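Long-range contacts in probable zinc protease PqqL (PDB 6OFS), which probably cleaves peptides or proteins in the bacterial periplasm as a zinc-dependent endopeptidase of the M16 family: residues A[504-509]-A[679-684]; A[514-519]-A[585-590]; A[739-744]-A[892-897]. One frame throughout, in Å; residues are numbered along the deposited sequence.

In the fold
All three contacts lie in the later half of the chain, well away from the zinc bound by His54 and His58. Following the chain from the N terminus, residues 504-509 open contact 1, and a few residues on 514-519 open contact 2. The chain returns at 585-590 to close contact 2, and only then at 679-684 to close contact 1, so contact 2 is nested inside the larger loop. Strand 677-682 slots between strands 505-509 and 517-524, which puts both contacts in one mixed sheet, their centres about 13 Å apart. Contact 3 follows in series: 892-897 returns to 739-744 in a separate sheet, its centre about 37 Å from that of contact 1.

Contact 1: A[504-509]-A[679-684]; sequences ARVILA and FVIVGN
Leu508 and Ile681 lie side by side and point the same way, CD2 of Leu508 resting 3.6 Å from CB of Ile681. The far end of the same isoleucine reaches the other way along the partner strand, where its CD1 comes 3.7 Å from CG1 of Val506. That valine methyl is turned toward Ile681 by a first torsion of 174°, which sets CG1 opposite the backbone N. Farther back, Ala504 CB sits in the plane of the Phe679 ring, at its edge, 3.9 Å from CE2. On the reverse face the side chains stand a little farther apart: Ala509 CB meets Val682 CG2 at 4.1 Å, and Ile507 leans on Val680 through its CB.

What sets these side chains opposite one another is a parallel strand pairing in which Ile507 and Ala509 each donate and accept. Phe679 N gives to Arg505 O at 2.7 Å, and Ile681 N to Ile507 O at 2.8 Å. Ile507 N and Ala509 N return bonds to Phe679 O and Ile681 O. The pairing runs on to Gly683, whose N binds Ala509 O; its positive phi of 155° would bring a CB against the preceding carbonyl oxygen, so the backbone here calls for glycine.

This is the one parallel pair in an otherwise antiparallel mixed sheet with helices on both faces. Helix 687-697 covers the face of Val506, Leu508 and Ile681 with Leu690 and Ile694, while helix 848-862 packs on Ile507 and Val682 from the other face. Within the sheet, strand 495-500 flanks 505-509, and strand 517-524 runs antiparallel along the other edge of 677-682.

Contact 2: A[514-519]-A[585-590]; sequences EEQKLQ and ARTNNP
Thr587 fits against the backbone of Gln516 just where the two antiparallel strands part. Its CB lies 4.0 Å from Gln516 O. From there the branches divide: OG1, placed between backbone N and carbonyl carbon (chi1 56°), comes 3.4 Å from Gln516 CG and makes only a weak bond of 3.5 Å to Gln516 O, whereas the methyl CG2 turns toward the backbone, 3.9 Å from Lys517 O. The firmer hold on Gln516 O is Thr587 N, at 3.0 Å. The side chains of Gln516 and Thr587 cross at about a right angle. With an alanine in its place the weak hydroxyl bond to Gln516 O would go, and the space the methyl fills beside Lys517 O is likely to be left as a gap.

Next along, Leu518 and Ala585 form a hydrogen-bonded antiparallel pair, with Leu518 N to Ala585 O at 2.8 Å and Ala585 N returning to Leu518 O. Leu518 CD2 reaches on to Pro590 CB at 3.8 Å, where the pairing has ended and the chain turns from strand 579-586 into helix 591-602. In the mixed sheet, 517-524 has 579-586 on one edge and 677-682 on the other, with helix 848-862 touching Lys517 and Gln519.

Contact 3: A[739-744]-A[892-897]; sequences KRYDSR and SHPVNT
Arg740 and Asn896 run side by side in the same direction, and their polar ends meet: NH1 gives a hydrogen bond to OD1 of Asn896 at 2.9 Å. The two flat groups are turned 39° against each other; the bond is bent, 131° at the hydrogen, and OD1 stands a little off the guanidinium plane. Over one face of the guanidinium stands the Val895 methyl CG1, toward the rim and 3.4 Å from NH2. The arginine reaches this place because its chain bends at CG-CD (chi3 77°). From its other amino group, NH2, a long, weak salt bridge of 3.5 Å runs to OD1 of Asp742, and a further weak ion pair joins NE to Asp792. The amide of Asn896 is held from its nitrogen side as well, ND2 bonding to Asn720 OD1 and Thr718 O.

Two residues, Val895 and Asn896, are set against the single Arg740, a classic beta bulge: Arg740 N binds Asn896 O at 2.8 Å, while Arg740 O takes its bond from Val895 N at 2.9 Å. The bulge lies at the start of strand 896-904, where it joins the antiparallel strand 733-742.

Tyr741 lies alongside Pro894, pointing the same way, and CE2 of its ring touches the proline CG at 3.6 Å. Lys739 extends beside Thr897 with its stem straight as far as CE, then turns at the last torsion to bring NZ within 3.5 Å of the threonine methyl CG2. Along the other edge of strand 733-742, Lys739 and Tyr741 bond through their backbones to His795 and Ile793 of strand 792-801.

Contact 1: A[504-509]-A[679-684]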
ATOM      1  N   ALA A 504     -17.424   7.789  25.587  1.00 46.57           N
ATOM      2  CA  ALA A 504     -18.247   7.836  24.386  1.00 46.91           C
ATOM      3  C   ALA A 504     -19.732   7.828  24.726  1.00 52.07           C
ATOM      4  O   ALA A 504     -20.131   7.279  25.760  1.00 51.89           O
ATOM      5  CB  ALA A 504     -17.913   6.675  23.459  1.00 47.57           C
ATOM      6  N   ARG A 505     -20.552   8.447  23.863  1.00 48.30           N
ATOM      7  CA  ARG A 505     -21.999   8.454  24.069  1.00 48.47           C
ATOM      8  C   ARG A 505     -22.658   7.565  23.009  1.00 51.05           C
ATOM      9  O   ARG A 505     -22.178   7.484  21.881  1.00 49.58           O
ATOM     10  CB  ARG A 505     -22.566   9.877  24.053  1.00 48.37           C
ATOM     11  CG  ARG A 505     -23.889  10.011  24.776  1.00 59.18           C
ATOM     12  CD  ARG A 505     -24.482  11.368  24.498  1.00 67.12           C
ATOM     13  NE  ARG A 505     -25.817  11.529  25.077  1.00 65.66           N
ATOM     14  CZ  ARG A 505     -26.606  12.573  24.841  1.00 71.51           C
ATOM     15  NH1 ARG A 505     -27.801  12.651  25.413  1.00 56.37           N
ATOM     16  NH2 ARG A 505     -26.206  13.549  24.032  1.00 52.37           N
ATOM     17  N   VAL A 506     -23.721   6.865  23.404  1.00 47.59           N
ATOM     18  CA  VAL A 506     -24.496   5.960  22.558  1.00 47.17           C
ATOM     19  C   VAL A 506     -25.975   6.386  22.635  1.00 51.16           C
ATOM     20  O   VAL A 506     -26.537   6.436  23.724  1.00 50.52           O
ATOM     21  CB  VAL A 506     -24.320   4.475  23.015  1.00 51.07           C
ATOM     22  CG1 VAL A 506     -25.236   3.536  22.236  1.00 51.27           C
ATOM     23  CG2 VAL A 506     -22.868   4.012  22.934  1.00 50.36           C
ATOM     24  N   ILE A 507     -26.596   6.662  21.493  1.00 49.02           N
ATOM     25  CA  ILE A 507     -28.024   6.970  21.419  1.00 50.02           C
ATOM     26  C   ILE A 507     -28.730   5.755  20.811  1.00 57.36           C
ATOM     27  O   ILE A 507     -28.407   5.366  19.686  1.00 57.42           O
ATOM     28  CB  ILE A 507     -28.360   8.290  20.656  1.00 52.14           C
ATOM     29  CG1 ILE A 507     -27.489   9.495  21.120  1.00 51.61           C
ATOM     30  CG2 ILE A 507     -29.876   8.603  20.736  1.00 52.04           C
ATOM     31  CD1 ILE A 507     -27.658   9.951  22.609  1.00 61.31           C
ATOM     32  N   LEU A 508     -29.667   5.149  21.555  1.00 56.35           N
ATOM     33  CA  LEU A 508     -30.429   3.991  21.065  1.00 57.70           C
ATOM     34  C   LEU A 508     -31.874   4.334  20.741  1.00 63.50           C
ATOM     35  O   LEU A 508     -32.551   4.990  21.536  1.00 63.30           O
ATOM     36  CB  LEU A 508     -30.394   2.806  22.045  1.00 58.28           C
ATOM     37  CG  LEU A 508     -29.042   2.160  22.329  1.00 63.47           C
ATOM     38  CD1 LEU A 508     -29.171   1.136  23.430  1.00 64.90           C
ATOM     39  CD2 LEU A 508     -28.461   1.489  21.091  1.00 64.60           C
ATOM     40  N   ALA A 509     -32.346   3.860  19.583  1.00 62.15           N
ATOM     41  CA  ALA A 509     -33.723   4.024  19.108  1.00 63.28           C
ATOM     42  C   ALA A 509     -34.155   2.793  18.330  1.00 70.76           C
ATOM     43  O   ALA A 509     -33.384   2.241  17.541  1.00 68.83           O
ATOM     44  CB  ALA A 509     -33.852   5.260  18.228  1.00 63.45           C
ATOM     45  N   PHE A 679     -22.411   7.716  19.176  1.00 49.29           N
ATOM     46  CA  PHE A 679     -22.837   6.622  18.300  1.00 48.43           C
ATOM     47  C   PHE A 679     -24.346   6.561  18.300  1.00 54.36           C
ATOM     48  O   PHE A 679     -24.942   6.342  19.349  1.00 54.89           O
ATOM     49  CB  PHE A 679     -22.282   5.270  18.784  1.00 49.37           C
ATOM     50  CG  PHE A 679     -20.780   5.164  18.749  1.00 49.69           C
ATOM     51  CD1 PHE A 679     -20.128   4.703  17.615  1.00 51.22           C
ATOM     52  CD2 PHE A 679     -20.017   5.514  19.859  1.00 51.82           C
ATOM     53  CE1 PHE A 679     -18.738   4.594  17.585  1.00 52.33           C
ATOM     54  CE2 PHE A 679     -18.625   5.404  19.831  1.00 54.51           C
ATOM     55  CZ  PHE A 679     -17.993   4.945  18.693  1.00 52.39           C
ATOM     56  N   VAL A 680     -24.967   6.754  17.131  1.00 51.59           N
ATOM     57  CA  VAL A 680     -26.423   6.670  16.967  1.00 51.59           C
ATOM     58  C   VAL A 680     -26.772   5.276  16.396  1.00 53.98           C
ATOM     59  O   VAL A 680     -26.444   4.982  15.256  1.00 52.23           O
ATOM     60  CB  VAL A 680     -27.001   7.853  16.134  1.00 54.68           C
ATOM     61  CG1 VAL A 680     -28.486   7.649  15.841  1.00 55.10           C
ATOM     62  CG2 VAL A 680     -26.768   9.190  16.839  1.00 53.89           C
ATOM     63  N   ILE A 681     -27.379   4.413  17.217  1.00 52.03           N
ATOM     64  CA  ILE A 681     -27.751   3.054  16.816  1.00 52.91           C
ATOM     65  C   ILE A 681     -29.277   2.955  16.661  1.00 58.42           C
ATOM     66  O   ILE A 681     -30.011   3.146  17.633  1.00 58.61           O
ATOM     67  CB  ILE A 681     -27.123   1.959  17.739  1.00 56.21           C
ATOM     68  CG1 ILE A 681     -25.589   2.163  17.904  1.00 55.47           C
ATOM     69  CG2 ILE A 681     -27.450   0.533  17.235  1.00 57.37           C
ATOM     70  CD1 ILE A 681     -25.006   1.547  19.134  1.00 60.08           C
ATOM     71  N   VAL A 682     -29.744   2.738  15.416  1.00 56.10           N
ATOM     72  CA  VAL A 682     -31.170   2.676  15.075  1.00 57.72           C
ATOM     73  C   VAL A 682     -31.537   1.320  14.452  1.00 65.79           C
ATOM     74  O   VAL A 682     -30.950   0.923  13.440  1.00 64.62           O
ATOM     75  CB  VAL A 682     -31.620   3.891  14.213  1.00 60.81           C
ATOM     76  CG1 VAL A 682     -33.089   3.781  13.813  1.00 61.18           C
ATOM     77  CG2 VAL A 682     -31.373   5.205  14.951  1.00 60.09           C
ATOM     78  N   GLY A 683     -32.487   0.632  15.083  1.00 67.13           N
ATOM     79  CA  GLY A 683     -32.953  -0.684  14.655  1.00 70.28           C
ATOM     80  C   GLY A 683     -33.559  -1.537  15.753  1.00 81.66           C
ATOM     81  O   GLY A 683     -33.682  -1.087  16.896  1.00 82.07           O
ATOM     82  N   ASN A 684     -33.940  -2.787  15.408  1.00 82.89           N
ATOM     83  CA  ASN A 684     -34.574  -3.726  16.348  1.00 85.00           C
ATOM     84  C   ASN A 684     -33.682  -4.925  16.725  1.00 91.76           C
ATOM     85  O   ASN A 684     -33.755  -5.981  16.085  1.00 92.43           O
ATOM     86  CB  ASN A 684     -35.942  -4.190  15.814  1.00 86.40           C
ATOM     87  CG  ASN A 684     -36.927  -3.082  15.532  1.00114.79           C
ATOM     88  OD1 ASN A 684     -36.919  -2.021  16.169  1.00112.64           O
ATOM     89  ND2 ASN A 684     -37.813  -3.309  14.569  1.00105.83           N
TER

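Contact 2: A[514-519]-A[585-590]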
ATOM      1  N   GLU A 514     -40.759  -4.330  10.954  1.00110.38           N
ATOM      2  CA  GLU A 514     -39.710  -5.350  10.865  1.00110.19           C
ATOM      3  C   GLU A 514     -38.908  -5.257   9.547  1.00112.77           C
ATOM      4  O   GLU A 514     -38.983  -6.147   8.691  1.00112.23           O
ATOM      5  CB  GLU A 514     -40.289  -6.762  11.126  1.00112.56           C
ATOM      6  CG  GLU A 514     -40.735  -6.970  12.572  1.00124.34           C
ATOM      7  CD  GLU A 514     -41.434  -8.281  12.890  1.00143.07           C
ATOM      8  OE1 GLU A 514     -42.557  -8.234  13.443  1.00126.89           O
ATOM      9  OE2 GLU A 514     -40.856  -9.354  12.601  1.00137.86           O
ATOM     10  N   GLU A 515     -38.116  -4.158   9.417  1.00108.14           N
ATOM     11  CA  GLU A 515     -37.246  -3.871   8.263  1.00106.59           C
ATOM     12  C   GLU A 515     -35.996  -4.745   8.243  1.00106.32           C
ATOM     13  O   GLU A 515     -35.414  -4.948   7.171  1.00105.91           O
ATOM     14  CB  GLU A 515     -36.858  -2.380   8.201  1.00107.57           C
ATOM     15  CG  GLU A 515     -37.841  -1.514   7.424  1.00120.64           C
ATOM     16  CD  GLU A 515     -37.930  -1.770   5.929  1.00141.44           C
ATOM     17  OE1 GLU A 515     -38.943  -2.361   5.488  1.00133.95           O
ATOM     18  OE2 GLU A 515     -36.991  -1.377   5.199  1.00133.51           O
ATOM     19  N   GLN A 516     -35.583  -5.253   9.435  1.00 99.05           N
ATOM     20  CA  GLN A 516     -34.423  -6.128   9.663  1.00 96.66           C
ATOM     21  C   GLN A 516     -33.066  -5.451   9.374  1.00 94.68           C
ATOM     22  O   GLN A 516     -32.045  -6.138   9.314  1.00 93.88           O
ATOM     23  CB  GLN A 516     -34.558  -7.464   8.894  1.00 98.49           C
ATOM     24  CG  GLN A 516     -34.573  -8.691   9.799  1.00118.91           C
ATOM     25  CD  GLN A 516     -35.963  -9.130  10.197  1.00143.55           C
ATOM     26  OE1 GLN A 516     -36.880  -8.323  10.405  1.00140.37           O
ATOM     27  NE2 GLN A 516     -36.148 -10.435  10.323  1.00137.84           N
ATOM     28  N   LYS A 517     -33.056  -4.113   9.230  1.00 86.55           N
ATOM     29  CA  LYS A 517     -31.843  -3.340   8.964  1.00 83.36           C
ATOM     30  C   LYS A 517     -31.426  -2.575  10.212  1.00 80.97           C
ATOM     31  O   LYS A 517     -32.278  -2.046  10.934  1.00 80.24           O
ATOM     32  CB  LYS A 517     -32.033  -2.346   7.801  1.00 86.10           C
ATOM     33  CG  LYS A 517     -32.658  -2.914   6.518  1.00104.01           C
ATOM     34  CD  LYS A 517     -32.684  -1.880   5.376  1.00115.03           C
ATOM     35  CE  LYS A 517     -33.771  -0.833   5.506  1.00124.79           C
ATOM     36  NZ  LYS A 517     -33.302   0.516   5.081  1.00131.74           N
ATOM     37  N   LEU A 518     -30.113  -2.504  10.452  1.00 72.63           N
ATOM     38  CA  LEU A 518     -29.527  -1.790  11.583  1.00 69.67           C
ATOM     39  C   LEU A 518     -28.629  -0.678  11.069  1.00 67.18           C
ATOM     40  O   LEU A 518     -27.911  -0.873  10.099  1.00 65.34           O
ATOM     41  CB  LEU A 518     -28.727  -2.759  12.479  1.00 69.44           C
ATOM     42  CG  LEU A 518     -28.102  -2.190  13.761  1.00 73.56           C
ATOM     43  CD1 LEU A 518     -29.147  -1.936  14.836  1.00 73.90           C
ATOM     44  CD2 LEU A 518     -27.037  -3.110  14.296  1.00 76.17           C
ATOM     45  N   GLN A 519     -28.691   0.486  11.702  1.00 61.26           N
ATOM     46  CA  GLN A 519     -27.843   1.611  11.337  1.00 59.27           C
ATOM     47  C   GLN A 519     -27.060   2.111  12.545  1.00 59.45           C
ATOM     48  O   GLN A 519     -27.633   2.346  13.613  1.00 56.77           O
ATOM     49  CB  GLN A 519     -28.655   2.755  10.714  1.00 60.50           C
ATOM     50  CG  GLN A 519     -27.795   3.800   9.998  1.00 68.64           C
ATOM     51  CD  GLN A 519     -27.413   3.397   8.595  1.00 88.07           C
ATOM     52  OE1 GLN A 519     -28.251   3.004   7.774  1.00 84.76           O
ATOM     53  NE2 GLN A 519     -26.135   3.508   8.282  1.00 80.18           N
ATOM     54  N   ALA A 585     -26.280  -2.685   8.574  1.00 63.99           N
ATOM     55  CA  ALA A 585     -26.182  -4.138   8.759  1.00 64.79           C
ATOM     56  C   ALA A 585     -27.571  -4.777   8.923  1.00 70.78           C
ATOM     57  O   ALA A 585     -28.589  -4.112   8.727  1.00 70.75           O
ATOM     58  CB  ALA A 585     -25.308  -4.451   9.976  1.00 65.40           C
ATOM     59  N   ARG A 586     -27.601  -6.070   9.273  1.00 68.64           N
ATOM     60  CA  ARG A 586     -28.824  -6.826   9.511  1.00 69.55           C
ATOM     61  C   ARG A 586     -29.000  -7.035  11.010  1.00 73.95           C
ATOM     62  O   ARG A 586     -28.010  -7.219  11.712  1.00 73.85           O
ATOM     63  CB  ARG A 586     -28.778  -8.185   8.780  1.00 71.33           C
ATOM     64  CG  ARG A 586     -28.585  -8.090   7.264  1.00 85.20           C
ATOM     65  CD  ARG A 586     -29.874  -7.797   6.517  1.00106.25           C
ATOM     66  NE  ARG A 586     -29.636  -7.570   5.090  1.00120.35           N
ATOM     67  CZ  ARG A 586     -29.630  -8.526   4.164  1.00134.51           C
ATOM     68  NH1 ARG A 586     -29.849  -9.792   4.503  1.00122.87           N
ATOM     69  NH2 ARG A 586     -29.400  -8.224   2.894  1.00119.20           N
ATOM     70  N   THR A 587     -30.250  -7.028  11.502  1.00 71.34           N
ATOM     71  CA  THR A 587     -30.550  -7.233  12.927  1.00 71.48           C
ATOM     72  C   THR A 587     -30.273  -8.698  13.365  1.00 74.66           C
ATOM     73  O   THR A 587     -30.061  -8.952  14.558  1.00 73.89           O
ATOM     74  CB  THR A 587     -31.965  -6.731  13.281  1.00 81.96           C
ATOM     75  OG1 THR A 587     -32.933  -7.372  12.454  1.00 83.67           O
ATOM     76  CG2 THR A 587     -32.104  -5.214  13.153  1.00 80.48           C
ATOM     77  N   ASN A 588     -30.237  -9.638  12.388  1.00 70.75           N
ATOM     78  CA  ASN A 588     -29.932 -11.068  12.570  1.00 70.43           C
ATOM     79  C   ASN A 588     -28.409 -11.320  12.598  1.00 72.93           C
ATOM     80  O   ASN A 588     -27.963 -12.360  13.099  1.00 72.92           O
ATOM     81  CB  ASN A 588     -30.602 -11.917  11.484  1.00 71.42           C
ATOM     82  CG  ASN A 588     -30.422 -11.374  10.091  1.00101.65           C
ATOM     83  OD1 ASN A 588     -31.125 -10.443   9.671  1.00101.63           O
ATOM     84  ND2 ASN A 588     -29.470 -11.933   9.349  1.00 91.36           N
ATOM     85  N   ASN A 589     -27.621 -10.372  12.051  1.00 67.66           N
ATOM     86  CA  ASN A 589     -26.156 -10.415  12.034  1.00 66.39           C
ATOM     87  C   ASN A 589     -25.616  -8.984  12.326  1.00 68.13           C
ATOM     88  O   ASN A 589     -25.141  -8.286  11.415  1.00 66.62           O
ATOM     89  CB  ASN A 589     -25.639 -10.996  10.705  1.00 65.84           C
ATOM     90  CG  ASN A 589     -24.170 -11.339  10.699  1.00 84.45           C
ATOM     91  OD1 ASN A 589     -23.577 -11.709  11.725  1.00 78.10           O
ATOM     92  ND2 ASN A 589     -23.553 -11.243   9.526  1.00 76.03           N
ATOM     93  N   PRO A 590     -25.773  -8.491  13.583  1.00 63.70           N
ATOM     94  CA  PRO A 590     -25.340  -7.116  13.882  1.00 62.13           C
ATOM     95  C   PRO A 590     -23.842  -6.949  14.149  1.00 62.40           C
ATOM     96  O   PRO A 590     -23.285  -5.917  13.769  1.00 61.14           O
ATOM     97  CB  PRO A 590     -26.203  -6.720  15.086  1.00 64.42           C
ATOM     98  CG  PRO A 590     -26.788  -8.000  15.629  1.00 69.26           C
ATOM     99  CD  PRO A 590     -26.335  -9.146  14.787  1.00 65.16           C
TER

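Contact 3: A[739-744]-A[892-897]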
ATOM      1  N   LYS A 739     -27.131  38.440   3.241  1.00 48.17           N
ATOM      2  CA  LYS A 739     -27.468  39.299   4.360  1.00 46.93           C
ATOM      3  C   LYS A 739     -27.162  38.458   5.581  1.00 50.92           C
ATOM      4  O   LYS A 739     -27.570  37.297   5.633  1.00 51.01           O
ATOM      5  CB  LYS A 739     -28.940  39.723   4.287  1.00 47.24           C
ATOM      6  CG  LYS A 739     -29.131  40.937   3.403  1.00 50.58           C
ATOM      7  CD  LYS A 739     -30.592  41.378   3.304  1.00 65.24           C
ATOM      8  CE  LYS A 739     -30.803  42.561   2.378  1.00 78.00           C
ATOM      9  NZ  LYS A 739     -30.155  43.809   2.877  1.00 86.33           N
ATOM     10  N   ARG A 740     -26.347  38.998   6.498  1.00 46.98           N
ATOM     11  CA  ARG A 740     -25.925  38.312   7.721  1.00 46.35           C
ATOM     12  C   ARG A 740     -26.562  38.958   8.927  1.00 50.71           C
ATOM     13  O   ARG A 740     -26.563  40.185   9.055  1.00 49.15           O
ATOM     14  CB  ARG A 740     -24.403  38.288   7.851  1.00 45.79           C
ATOM     15  CG  ARG A 740     -23.859  36.894   8.119  1.00 58.83           C
ATOM     16  CD  ARG A 740     -22.407  36.930   8.512  1.00 71.56           C
ATOM     17  NE  ARG A 740     -22.257  37.351   9.905  1.00 84.41           N
ATOM     18  CZ  ARG A 740     -21.640  38.461  10.297  1.00 96.51           C
ATOM     19  NH1 ARG A 740     -21.073  39.266   9.404  1.00 77.47           N
ATOM     20  NH2 ARG A 740     -21.565  38.763  11.585  1.00 88.31           N
ATOM     21  N   TYR A 741     -27.136  38.123   9.789  1.00 49.15           N
ATOM     22  CA  TYR A 741     -27.860  38.540  10.982  1.00 50.40           C
ATOM     23  C   TYR A 741     -27.247  37.862  12.206  1.00 59.65           C
ATOM     24  O   TYR A 741     -27.012  36.660  12.161  1.00 59.55           O
ATOM     25  CB  TYR A 741     -29.343  38.127  10.841  1.00 51.06           C
ATOM     26  CG  TYR A 741     -30.036  38.688   9.614  1.00 51.76           C
ATOM     27  CD1 TYR A 741     -30.075  37.970   8.416  1.00 53.75           C
ATOM     28  CD2 TYR A 741     -30.673  39.926   9.652  1.00 51.90           C
ATOM     29  CE1 TYR A 741     -30.718  38.482   7.284  1.00 53.85           C
ATOM     30  CE2 TYR A 741     -31.311  40.450   8.528  1.00 52.93           C
ATOM     31  CZ  TYR A 741     -31.326  39.729   7.344  1.00 59.80           C
ATOM     32  OH  TYR A 741     -31.979  40.246   6.253  1.00 60.18           O
ATOM     33  N   ASP A 742     -26.964  38.615  13.284  1.00 59.88           N
ATOM     34  CA  ASP A 742     -26.434  38.011  14.512  1.00 61.43           C
ATOM     35  C   ASP A 742     -27.595  37.469  15.340  1.00 66.90           C
ATOM     36  O   ASP A 742     -28.683  38.050  15.321  1.00 67.53           O
ATOM     37  CB  ASP A 742     -25.591  39.005  15.339  1.00 64.07           C
ATOM     38  CG  ASP A 742     -24.103  39.084  14.986  1.00 81.43           C
ATOM     39  OD1 ASP A 742     -23.583  38.131  14.351  1.00 82.78           O
ATOM     40  OD2 ASP A 742     -23.450  40.088  15.370  1.00 89.04           O
ATOM     41  N   SER A 743     -27.387  36.332  16.016  1.00 63.72           N
ATOM     42  CA  SER A 743     -28.407  35.722  16.868  1.00 64.20           C
ATOM     43  C   SER A 743     -28.028  36.047  18.300  1.00 69.82           C
ATOM     44  O   SER A 743     -26.996  35.572  18.792  1.00 68.45           O
ATOM     45  CB  SER A 743     -28.469  34.209  16.665  1.00 67.27           C
ATOM     46  OG  SER A 743     -28.468  33.842  15.296  1.00 76.08           O
ATOM     47  N   ARG A 744     -28.812  36.914  18.948  1.00 69.52           N
ATOM     48  CA  ARG A 744     -28.540  37.285  20.341  1.00 71.18           C
ATOM     49  C   ARG A 744     -28.599  36.015  21.205  1.00 78.74           C
ATOM     50  O   ARG A 744     -27.618  35.684  21.876  1.00 78.96           O
ATOM     51  CB  ARG A 744     -29.511  38.368  20.823  1.00 72.13           C
ATOM     52  CG  ARG A 744     -29.228  39.731  20.204  1.00 84.60           C
ATOM     53  CD  ARG A 744     -29.591  40.849  21.155  1.00100.02           C
ATOM     54  NE  ARG A 744     -29.481  42.163  20.522  1.00110.97           N
ATOM     55  CZ  ARG A 744     -28.555  43.069  20.819  1.00121.40           C
ATOM     56  NH1 ARG A 744     -27.641  42.815  21.749  1.00107.67           N
ATOM     57  NH2 ARG A 744     -28.539  44.239  20.194  1.00103.54           N
ATOM     58  N   SER A 892     -34.753  41.418  11.185  1.00 66.95           N
ATOM     59  CA  SER A 892     -35.023  42.843  10.996  1.00 66.45           C
ATOM     60  C   SER A 892     -33.837  43.656  10.420  1.00 67.13           C
ATOM     61  O   SER A 892     -34.022  44.349   9.407  1.00 66.70           O
ATOM     62  CB  SER A 892     -35.545  43.484  12.279  1.00 70.91           C
ATOM     63  OG  SER A 892     -36.862  43.984  12.120  1.00 79.67           O
ATOM     64  N   HIS A 893     -32.650  43.595  11.052  1.00 60.40           N
ATOM     65  CA  HIS A 893     -31.516  44.406  10.592  1.00 58.90           C
ATOM     66  C   HIS A 893     -30.203  43.643  10.470  1.00 61.32           C
ATOM     67  O   HIS A 893     -29.656  43.195  11.489  1.00 61.23           O
ATOM     68  CB  HIS A 893     -31.314  45.663  11.471  1.00 59.18           C
ATOM     69  CG  HIS A 893     -32.519  46.541  11.589  1.00 62.22           C
ATOM     70  ND1 HIS A 893     -33.205  46.655  12.783  1.00 63.66           N
ATOM     71  CD2 HIS A 893     -33.137  47.302  10.653  1.00 63.79           C
ATOM     72  CE1 HIS A 893     -34.212  47.483  12.542  1.00 63.19           C
ATOM     73  NE2 HIS A 893     -34.199  47.916  11.281  1.00 63.56           N
ATOM     74  N   PRO A 894     -29.652  43.552   9.235  1.00 55.95           N
ATOM     75  CA  PRO A 894     -28.365  42.862   9.050  1.00 54.99           C
ATOM     76  C   PRO A 894     -27.159  43.597   9.605  1.00 57.16           C
ATOM     77  O   PRO A 894     -27.066  44.821   9.522  1.00 56.54           O
ATOM     78  CB  PRO A 894     -28.225  42.735   7.523  1.00 56.79           C
ATOM     79  CG  PRO A 894     -29.530  43.166   6.948  1.00 61.57           C
ATOM     80  CD  PRO A 894     -30.180  44.053   7.953  1.00 57.46           C
ATOM     81  N   VAL A 895     -26.217  42.822  10.137  1.00 53.34           N
ATOM     82  CA  VAL A 895     -24.927  43.272  10.644  1.00 52.76           C
ATOM     83  C   VAL A 895     -23.998  43.487   9.419  1.00 57.55           C
ATOM     84  O   VAL A 895     -23.125  44.347   9.456  1.00 57.37           O
ATOM     85  CB  VAL A 895     -24.368  42.286  11.728  1.00 57.14           C
ATOM     86  CG1 VAL A 895     -24.254  40.855  11.208  1.00 57.06           C
ATOM     87  CG2 VAL A 895     -23.034  42.758  12.320  1.00 57.13           C
ATOM     88  N   ASN A 896     -24.237  42.734   8.312  1.00 55.08           N
ATOM     89  CA  ASN A 896     -23.492  42.842   7.055  1.00 54.34           C
ATOM     90  C   ASN A 896     -24.269  42.395   5.822  1.00 57.31           C
ATOM     91  O   ASN A 896     -25.053  41.457   5.896  1.00 57.45           O
ATOM     92  CB  ASN A 896     -22.206  42.032   7.122  1.00 55.69           C
ATOM     93  CG  ASN A 896     -21.068  42.663   7.884  1.00 62.62           C
ATOM     94  OD1 ASN A 896     -20.599  42.130   8.892  1.00 56.76           O
ATOM     95  ND2 ASN A 896     -20.586  43.794   7.409  1.00 47.10           N
ATOM     96  N   THR A 897     -24.009  43.040   4.670  1.00 53.37           N
ATOM     97  CA  THR A 897     -24.567  42.652   3.374  1.00 52.79           C
ATOM     98  C   THR A 897     -23.435  42.512   2.349  1.00 55.36           C
ATOM     99  O   THR A 897     -22.656  43.450   2.157  1.00 55.72           O
ATOM    100  CB  THR A 897     -25.714  43.555   2.868  1.00 63.45           C
ATOM    101  OG1 THR A 897     -25.190  44.805   2.428  1.00 72.52           O
ATOM    102  CG2 THR A 897     -26.840  43.748   3.878  1.00 58.78           C
TER